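PDB 4CH7: siroheme decarboxylase, which catalyses the decarboxylation of siroheme to didecarboxysiroheme, a step in the biosynthesis of heme d1. Local coordinates for residues Y132-L140 with H261-F271. Residues are numbered along the deposited sequence; the frame is centred on the assembly and turned at random.
Sequences YLVLRVVRL and HCYQRTTSEKF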
# COMPACT_ATOMS: atom_id res chain seq x y z
N TYR A 132 -11.43 -1.79 19.38
CA TYR A 132 -10.65 -1.67 18.15
C TYR A 132 -10.62 -0.24 17.63
O TYR A 132 -11.43 0.60 18.02
CB TYR A 132 -11.16 -2.63 17.07
CG TYR A 132 -12.61 -2.42 16.66
CD1 TYR A 132 -12.94 -1.54 15.64
CD2 TYR A 132 -13.63 -3.14 17.27
CE1 TYR A 132 -14.26 -1.36 15.25
CE2 TYR A 132 -14.94 -2.96 16.89
CZ TYR A 132 -15.25 -2.07 15.88
OH TYR A 132 -16.56 -1.90 15.51
N LEU A 133 -9.66 0.03 16.75
CA LEU A 133 -9.50 1.36 16.17
C LEU A 133 -9.65 1.30 14.66
O LEU A 133 -9.22 0.34 14.02
CB LEU A 133 -8.13 1.93 16.53
CG LEU A 133 -7.83 2.10 18.02
CD1 LEU A 133 -6.42 2.62 18.23
CD2 LEU A 133 -8.84 3.02 18.67
N VAL A 134 -10.28 2.33 14.10
CA VAL A 134 -10.42 2.45 12.66
C VAL A 134 -9.82 3.79 12.23
O VAL A 134 -10.48 4.83 12.31
CB VAL A 134 -11.89 2.32 12.21
CG1 VAL A 134 -12.02 2.60 10.72
CG2 VAL A 134 -12.42 0.93 12.54
N LEU A 135 -8.57 3.75 11.79
CA LEU A 135 -7.82 4.96 11.48
C LEU A 135 -7.55 5.08 9.98
O LEU A 135 -6.96 4.18 9.38
CB LEU A 135 -6.50 4.98 12.25
CG LEU A 135 -6.58 4.64 13.73
CD1 LEU A 135 -5.20 4.66 14.37
CD2 LEU A 135 -7.51 5.58 14.46
N ARG A 136 -7.97 6.19 9.39
CA ARG A 136 -7.68 6.45 7.98
C ARG A 136 -6.52 7.43 7.85
O ARG A 136 -6.64 8.60 8.19
CB ARG A 136 -8.92 6.97 7.26
CG ARG A 136 -9.94 5.88 6.97
CD ARG A 136 -11.17 6.42 6.27
NE ARG A 136 -12.11 5.34 5.95
CZ ARG A 136 -12.97 4.83 6.82
NH1 ARG A 136 -13.02 5.29 8.06
NH2 ARG A 136 -13.79 3.85 6.45
N VAL A 137 -5.40 6.92 7.34
CA VAL A 137 -4.19 7.72 7.21
C VAL A 137 -3.94 8.11 5.75
O VAL A 137 -4.43 7.44 4.83
CB VAL A 137 -2.97 6.97 7.76
CG1 VAL A 137 -3.16 6.65 9.23
CG2 VAL A 137 -2.72 5.69 6.97
N VAL A 138 -3.20 9.19 5.56
CA VAL A 138 -2.80 9.63 4.23
C VAL A 138 -1.28 9.71 4.21
O VAL A 138 -0.67 10.27 5.11
CB VAL A 138 -3.36 11.02 3.90
CG1 VAL A 138 -3.29 11.27 2.40
CG2 VAL A 138 -4.80 11.14 4.38
N ARG A 139 -0.66 9.13 3.18
CA ARG A 139 0.80 9.15 3.07
C ARG A 139 1.31 10.57 2.91
O ARG A 139 0.78 11.34 2.12
CB ARG A 139 1.26 8.30 1.88
CG ARG A 139 2.45 7.40 2.17
CD ARG A 139 3.73 7.91 1.54
NE ARG A 139 4.53 6.81 1.03
CZ ARG A 139 4.60 6.47 -0.26
NH1 ARG A 139 3.92 7.17 -1.16
NH2 ARG A 139 5.34 5.45 -0.64
N LEU A 140 2.34 10.92 3.67
CA LEU A 140 3.00 12.21 3.50
C LEU A 140 4.13 12.08 2.48
O LEU A 140 5.28 11.83 2.85
CB LEU A 140 3.52 12.76 4.83
CG LEU A 140 2.49 13.32 5.80
CD1 LEU A 140 3.16 14.05 6.96
CD2 LEU A 140 1.55 14.26 5.08
N HIS A 261 8.40 5.83 5.67
CA HIS A 261 7.11 6.43 5.35
C HIS A 261 6.52 7.25 6.49
O HIS A 261 6.61 6.87 7.66
CB HIS A 261 6.11 5.36 4.92
CG HIS A 261 6.55 4.57 3.73
ND1 HIS A 261 6.60 5.10 2.46
CD2 HIS A 261 6.97 3.29 3.62
CE1 HIS A 261 7.03 4.18 1.62
NE2 HIS A 261 7.26 3.07 2.29
N CYS A 262 5.90 8.37 6.14
CA CYS A 262 5.16 9.18 7.09
C CYS A 262 3.70 9.28 6.65
O CYS A 262 3.41 9.39 5.46
CB CYS A 262 5.77 10.57 7.24
SG CYS A 262 7.42 10.57 7.97
N TYR A 263 2.79 9.23 7.62
CA TYR A 263 1.37 9.33 7.33
C TYR A 263 0.75 10.34 8.27
O TYR A 263 1.30 10.63 9.33
CB TYR A 263 0.69 7.97 7.53
CG TYR A 263 1.33 6.83 6.78
CD1 TYR A 263 2.39 6.12 7.33
CD2 TYR A 263 0.88 6.46 5.52
CE1 TYR A 263 2.98 5.08 6.65
CE2 TYR A 263 1.46 5.41 4.83
CZ TYR A 263 2.51 4.73 5.40
OH TYR A 263 3.10 3.69 4.72
N GLN A 264 -0.40 10.89 7.87
CA GLN A 264 -1.14 11.77 8.76
C GLN A 264 -2.62 11.42 8.76
O GLN A 264 -3.14 10.84 7.80
CB GLN A 264 -0.93 13.23 8.38
CG GLN A 264 -1.49 13.61 7.01
CD GLN A 264 -1.58 15.11 6.83
OE1 GLN A 264 -1.76 15.85 7.80
NE2 GLN A 264 -1.46 15.58 5.59
N ARG A 265 -3.28 11.76 9.86
CA ARG A 265 -4.71 11.56 9.98
C ARG A 265 -5.23 12.67 10.87
O ARG A 265 -4.47 13.50 11.36
CB ARG A 265 -5.01 10.21 10.62
CG ARG A 265 -4.38 10.01 12.00
CD ARG A 265 -4.85 8.71 12.65
NE ARG A 265 -6.25 8.76 13.07
CZ ARG A 265 -6.65 9.03 14.31
NH1 ARG A 265 -5.76 9.27 15.26
NH2 ARG A 265 -7.94 9.05 14.60
N THR A 266 -6.54 12.68 11.09
CA THR A 266 -7.11 13.60 12.05
C THR A 266 -6.85 13.07 13.45
O THR A 266 -6.48 11.91 13.62
CB THR A 266 -8.62 13.75 11.84
OG1 THR A 266 -9.08 14.86 12.62
CG2 THR A 266 -9.35 12.49 12.27
N THR A 267 -7.03 13.93 14.45
CA THR A 267 -6.99 13.47 15.83
C THR A 267 -8.38 12.97 16.21
O THR A 267 -9.37 13.36 15.58
CB THR A 267 -6.58 14.59 16.80
OG1 THR A 267 -7.55 15.64 16.77
CG2 THR A 267 -5.22 15.15 16.42
N SER A 268 -8.46 12.10 17.21
CA SER A 268 -9.74 11.61 17.69
C SER A 268 -9.63 11.25 19.16
O SER A 268 -8.53 11.10 19.69
CB SER A 268 -10.19 10.39 16.89
OG SER A 268 -9.50 9.22 17.30
N GLU A 269 -10.78 11.12 19.82
CA GLU A 269 -10.81 10.74 21.23
C GLU A 269 -10.20 9.36 21.43
O GLU A 269 -9.49 9.12 22.40
CB GLU A 269 -12.25 10.77 21.75
CG GLU A 269 -12.86 12.17 21.82
CD GLU A 269 -14.37 12.15 22.02
OE1 GLU A 269 -14.97 11.06 21.94
OE2 GLU A 269 -14.95 13.23 22.25
N LYS A 270 -10.48 8.45 20.49
CA LYS A 270 -9.98 7.08 20.56
C LYS A 270 -8.49 6.96 20.29
O LYS A 270 -7.85 5.99 20.73
CB LYS A 270 -10.77 6.18 19.61
CG LYS A 270 -12.18 5.87 20.09
CD LYS A 270 -12.96 5.08 19.06
CE LYS A 270 -14.34 4.71 19.60
NZ LYS A 270 -15.16 3.99 18.59
N PHE A 271 -7.93 7.92 19.57
CA PHE A 271 -6.50 7.91 19.24
C PHE A 271 -6.03 9.32 18.89
O PHE A 271 -6.26 9.80 17.78
CB PHE A 271 -6.25 6.96 18.06
CG PHE A 271 -4.87 6.36 18.04
CD1 PHE A 271 -4.51 5.39 18.96
CD2 PHE A 271 -3.94 6.77 17.09
CE1 PHE A 271 -3.25 4.83 18.94
CE2 PHE A 271 -2.67 6.21 17.07
CZ PHE A 271 -2.32 5.24 17.99
O HOH W 1 -8.50 8.39 11.29
O HOH W 2 -8.13 10.62 9.28
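The carbonyl oxygen of Phe271, a residue whose ring packs against Leu133 and Leu135, is gripped from opposite faces of its plane by Arg265 NH1 and the backbone N of Ser268. The arginine bond is short and nearly straight, with Arg265 NH1 2.6 Å from Phe271 O and an N-H...O angle of 169°. Arg265 NH2 donates to Ser268 OG at 3.1 Å, while NE reaches a water that also accepts from Arg136 N. These three partners lie in the guanidinium plane and fix how the group is turned; NH1 also serves Tyr273 O. A bend at chi3 of Arg265 (-71°) swings the group into the loop that follows it, where one face receives Leu135, whose CD2 lies 3.5 Å from Arg265 NH2. A leucine in place of Arg265 would probably leave Phe271 O and Tyr273 O without their charged donor, break the water-mediated link to Arg136 N and free the 266-270 turn to move. Leu135 suits its place because its forked end lets the other methyl, CD1, make an off-centre CH-pi contact with Phe271, 4.1 Å from the ring centroid; Leu133 CD1 touches the same ring.

Beyond a second water, which joins Arg136 O to Thr266 N, the segments become antiparallel strands. Val138 and Gln264 form a hydrogen-bonded pair, with Val138 N 2.8 Å from Gln264 O and the reverse bond equally short. This pairing is one of two seams where strands of the two AsnC-like domains meet in a single eight-stranded antiparallel barrel. In the neighbouring non-hydrogen-bonded pair, Arg139 lays its aliphatic CG 3.5 Å from Tyr263 CE2, and the tyrosine side chain sits about 7 Å from that of His93, a probable active-site residue. Arg139 then bends at chi2 and chi3, and its NE donates to His261 ND1 at 3.0 Å; ND1 lies in the guanidinium plane, whereas NE sits 33° out of the imidazole plane.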